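Local coordinates for Serine/threonine-protein kinase Tel1 (Chaetomium thermophilum, PDB 6SKY), which is a serine/threonine protein kinase of the ATM family that probably activates checkpoint signalling in response to DNA damage, at residues Ile2162-Phe2172 with Leu2182-Asp2190. Residues are numbered along the deposited sequence; the frame is centred on the assembly and turned at random.
Sequences IRGMLLSSDIF and LNLSTALSD
I2162 begins the contact loosely, its CG2 lying 4.3 Å from CD2 of L2188, while V2202 in a loop packs against the same isoleucine. One turn on, M2165 makes the broadest contact within 2162-2172. Its chain extends past L2188 in the opposite direction, so that SD lies 3.6 Å from L2188 CD2 and CB rests near the same methyl; CG meets CD2 of L2184. A bend at the last torsion (chi3 141°) brings CE to 3.8 Å from CB of A2187. L2166 points away from the partner helix at its root, yet with CG beside the backbone N (chi1 -63°) its CD2 reaches L2188 CD1 at 3.7 Å, the two side chains crossing at about a right angle. L2188 is thus lodged between M2165, which lies against CG and CD2, and L2166, which meets CD1, and an alanine here would probably leave a gap between them and free the thioether to turn. S2168 and S2169 offer little bulk; OG of S2168 bonds back to O of G2164, while its CB meets CD1 of L2184 (3.8 Å), a methyl that also lies near the backbone N of S2169. F2172 completes that enclosure edge-on, its CD2 3.6 Å from L2184 CD1, which lies in the ring plane. L2184 is accordingly a knob in a hole formed by M2165, S2168, S2169 and F2172. The helices run nearly antiparallel (159°), with axes 9.9 Å apart at closest approach; helix 2124-2143 flanks the contact through M2165, S2168 and F2172, helix 2102-2119 covers the far side at R2163 and L2167, and 2182-2190 also packs against the second subunit. Such a short-looped antiparallel pair, here joined by apolar side chains with one knob-into-hole at L2184, is characteristic of the helical-repeat alpha solenoid that forms the FAT domain of PI3K-related kinases.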
loop_
_atom_site.group_PDB
_atom_site.type_symbol
_atom_site.label_atom_id
_atom_site.label_comp_id
_atom_site.label_asym_id
_atom_site.label_seq_id
_atom_site.Cartn_x
_atom_site.Cartn_y
_atom_site.Cartn_z
ATOM N N ILE A 2162 11.376 31.142 -5.301
ATOM C CA ILE A 2162 10.519 30.469 -4.332
ATOM C C ILE A 2162 9.129 30.251 -4.907
ATOM O O ILE A 2162 8.556 29.161 -4.797
ATOM C CB ILE A 2162 10.473 31.275 -3.025
ATOM C CG1 ILE A 2162 11.815 31.176 -2.316
ATOM C CG2 ILE A 2162 9.372 30.783 -2.131
ATOM C CD1 ILE A 2162 11.943 32.110 -1.186
ATOM N N ARG A 2163 8.564 31.283 -5.528
ATOM C CA ARG A 2163 7.224 31.149 -6.087
ATOM C C ARG A 2163 7.169 30.104 -7.196
ATOM O O ARG A 2163 6.218 29.314 -7.267
ATOM C CB ARG A 2163 6.742 32.494 -6.600
ATOM C CG ARG A 2163 6.574 33.519 -5.529
ATOM C CD ARG A 2163 5.406 34.392 -5.859
ATOM N NE ARG A 2163 5.268 35.506 -4.936
ATOM C CZ ARG A 2163 5.718 36.730 -5.178
ATOM N NH1 ARG A 2163 5.546 37.688 -4.280
ATOM N NH2 ARG A 2163 6.340 36.998 -6.318
ATOM N N GLY A 2164 8.167 30.087 -8.080
ATOM C CA GLY A 2164 8.202 29.063 -9.109
ATOM C C GLY A 2164 8.277 27.663 -8.534
ATOM O O GLY A 2164 7.631 26.738 -9.035
ATOM N N MET A 2165 9.051 27.490 -7.465
ATOM C CA MET A 2165 9.143 26.177 -6.835
ATOM C C MET A 2165 7.817 25.747 -6.222
ATOM O O MET A 2165 7.428 24.580 -6.331
ATOM C CB MET A 2165 10.232 26.183 -5.776
ATOM C CG MET A 2165 11.606 25.853 -6.291
ATOM S SD MET A 2165 12.867 26.161 -5.050
ATOM C CE MET A 2165 13.947 24.777 -5.336
ATOM N N LEU A 2166 7.111 26.663 -5.564
ATOM C CA LEU A 2166 5.830 26.293 -4.968
ATOM C C LEU A 2166 4.807 25.921 -6.038
ATOM O O LEU A 2166 4.000 24.993 -5.855
ATOM C CB LEU A 2166 5.320 27.429 -4.090
ATOM C CG LEU A 2166 6.200 27.762 -2.886
ATOM C CD1 LEU A 2166 5.699 28.976 -2.168
ATOM C CD2 LEU A 2166 6.257 26.602 -1.946
ATOM N N LEU A 2167 4.844 26.616 -7.170
ATOM C CA LEU A 2167 3.995 26.258 -8.303
ATOM C C LEU A 2167 4.296 24.847 -8.802
ATOM O O LEU A 2167 3.384 24.033 -9.022
ATOM C CB LEU A 2167 4.206 27.294 -9.396
ATOM C CG LEU A 2167 3.425 27.363 -10.690
ATOM C CD1 LEU A 2167 1.964 27.528 -10.416
ATOM C CD2 LEU A 2167 3.953 28.552 -11.434
ATOM N N SER A 2168 5.578 24.535 -8.982
ATOM C CA SER A 2168 5.941 23.188 -9.404
ATOM C C SER A 2168 5.512 22.149 -8.388
ATOM O O SER A 2168 5.214 21.014 -8.757
ATOM C CB SER A 2168 7.441 23.085 -9.638
ATOM O OG SER A 2168 7.855 23.944 -10.677
ATOM N N SER A 2169 5.483 22.505 -7.107
ATOM C CA SER A 2169 5.083 21.533 -6.095
ATOM C C SER A 2169 3.597 21.218 -6.183
ATOM O O SER A 2169 3.197 20.061 -6.021
ATOM C CB SER A 2169 5.442 22.038 -4.708
ATOM O OG SER A 2169 4.570 23.076 -4.331
ATOM N N ASP A 2170 2.765 22.222 -6.458
ATOM C CA ASP A 2170 1.358 21.936 -6.759
ATOM C C ASP A 2170 1.226 20.969 -7.932
ATOM O O ASP A 2170 0.500 19.961 -7.857
ATOM C CB ASP A 2170 0.605 23.222 -7.075
ATOM C CG ASP A 2170 0.762 24.264 -6.011
ATOM O OD1 ASP A 2170 1.362 23.961 -4.966
ATOM O OD2 ASP A 2170 0.294 25.399 -6.220
ATOM N N ILE A 2171 1.915 21.270 -9.036
ATOM C CA ILE A 2171 1.792 20.427 -10.225
ATOM C C ILE A 2171 2.230 19.001 -9.924
ATOM O O ILE A 2171 1.544 18.040 -10.275
ATOM C CB ILE A 2171 2.588 21.014 -11.400
ATOM C CG1 ILE A 2171 2.063 22.389 -11.758
ATOM C CG2 ILE A 2171 2.463 20.128 -12.589
ATOM C CD1 ILE A 2171 2.973 23.155 -12.635
ATOM N N PHE A 2172 3.383 18.839 -9.281
ATOM C CA PHE A 2172 3.876 17.504 -8.965
ATOM C C PHE A 2172 2.971 16.784 -7.989
ATOM O O PHE A 2172 2.934 15.553 -7.978
ATOM C CB PHE A 2172 5.283 17.578 -8.386
ATOM C CG PHE A 2172 6.345 17.772 -9.409
ATOM C CD1 PHE A 2172 6.359 17.018 -10.552
ATOM C CD2 PHE A 2172 7.322 18.721 -9.233
ATOM C CE1 PHE A 2172 7.326 17.201 -11.493
ATOM C CE2 PHE A 2172 8.288 18.907 -10.169
ATOM C CZ PHE A 2172 8.292 18.148 -11.302
ATOM N N LEU A 2182 9.141 15.577 -2.587
ATOM C CA LEU A 2182 10.154 15.473 -1.544
ATOM C C LEU A 2182 11.402 16.267 -1.906
ATOM O O LEU A 2182 11.920 17.038 -1.091
ATOM C CB LEU A 2182 10.488 14.005 -1.323
ATOM C CG LEU A 2182 10.947 13.532 0.038
ATOM C CD1 LEU A 2182 10.106 14.173 1.094
ATOM C CD2 LEU A 2182 10.780 12.056 0.074
ATOM N N ASN A 2183 11.901 16.085 -3.131
ATOM C CA ASN A 2183 13.048 16.842 -3.616
ATOM C C ASN A 2183 12.802 18.336 -3.535
ATOM O O ASN A 2183 13.655 19.094 -3.060
ATOM C CB ASN A 2183 13.357 16.453 -5.053
ATOM C CG ASN A 2183 13.986 15.104 -5.169
ATOM O OD1 ASN A 2183 14.667 14.646 -4.268
ATOM N ND2 ASN A 2183 13.779 14.459 -6.295
ATOM N N LEU A 2184 11.639 18.783 -4.008
ATOM C CA LEU A 2184 11.344 20.207 -4.028
ATOM C C LEU A 2184 11.245 20.783 -2.627
ATOM O O LEU A 2184 11.759 21.872 -2.371
ATOM C CB LEU A 2184 10.055 20.463 -4.790
ATOM C CG LEU A 2184 10.244 20.855 -6.242
ATOM C CD1 LEU A 2184 8.916 20.930 -6.912
ATOM C CD2 LEU A 2184 10.933 22.182 -6.309
ATOM N N SER A 2185 10.582 20.087 -1.708
ATOM C CA SER A 2185 10.435 20.652 -0.377
ATOM C C SER A 2185 11.754 20.654 0.375
ATOM O O SER A 2185 12.017 21.579 1.143
ATOM C CB SER A 2185 9.364 19.909 0.406
ATOM O OG SER A 2185 9.880 18.752 1.007
ATOM N N THR A 2186 12.617 19.665 0.142
ATOM C CA THR A 2186 13.943 19.707 0.749
ATOM C C THR A 2186 14.757 20.878 0.211
ATOM O O THR A 2186 15.368 21.635 0.977
ATOM C CB THR A 2186 14.679 18.401 0.498
ATOM O OG1 THR A 2186 13.900 17.313 0.991
ATOM C CG2 THR A 2186 15.975 18.418 1.223
ATOM N N ALA A 2187 14.781 21.037 -1.111
ATOM C CA ALA A 2187 15.524 22.136 -1.708
ATOM C C ALA A 2187 14.965 23.489 -1.304
ATOM O O ALA A 2187 15.706 24.470 -1.272
ATOM C CB ALA A 2187 15.522 21.995 -3.222
ATOM N N LEU A 2188 13.669 23.572 -1.010
ATOM C CA LEU A 2188 13.094 24.828 -0.542
ATOM C C LEU A 2188 13.478 25.104 0.900
ATOM O O LEU A 2188 13.786 26.243 1.255
ATOM C CB LEU A 2188 11.577 24.800 -0.674
ATOM C CG LEU A 2188 10.917 25.295 -1.950
ATOM C CD1 LEU A 2188 9.484 24.862 -1.951
ATOM C CD2 LEU A 2188 11.009 26.786 -2.029
ATOM N N SER A 2189 13.439 24.081 1.751
ATOM C CA SER A 2189 13.838 24.268 3.137
ATOM C C SER A 2189 15.293 24.673 3.246
ATOM O O SER A 2189 15.675 25.360 4.196
ATOM C CB SER A 2189 13.587 22.996 3.932
ATOM O OG SER A 2189 12.209 22.752 4.076
ATOM N N ASP A 2190 16.125 24.256 2.294
ATOM C CA ASP A 2190 17.519 24.685 2.338
ATOM C C ASP A 2190 17.721 26.145 1.957
ATOM O O ASP A 2190 18.825 26.662 2.136
ATOM C CB ASP A 2190 18.366 23.804 1.434
ATOM C CG ASP A 2190 18.568 22.439 2.009
ATOM O OD1 ASP A 2190 17.815 22.074 2.929
ATOM O OD2 ASP A 2190 19.482 21.728 1.557
#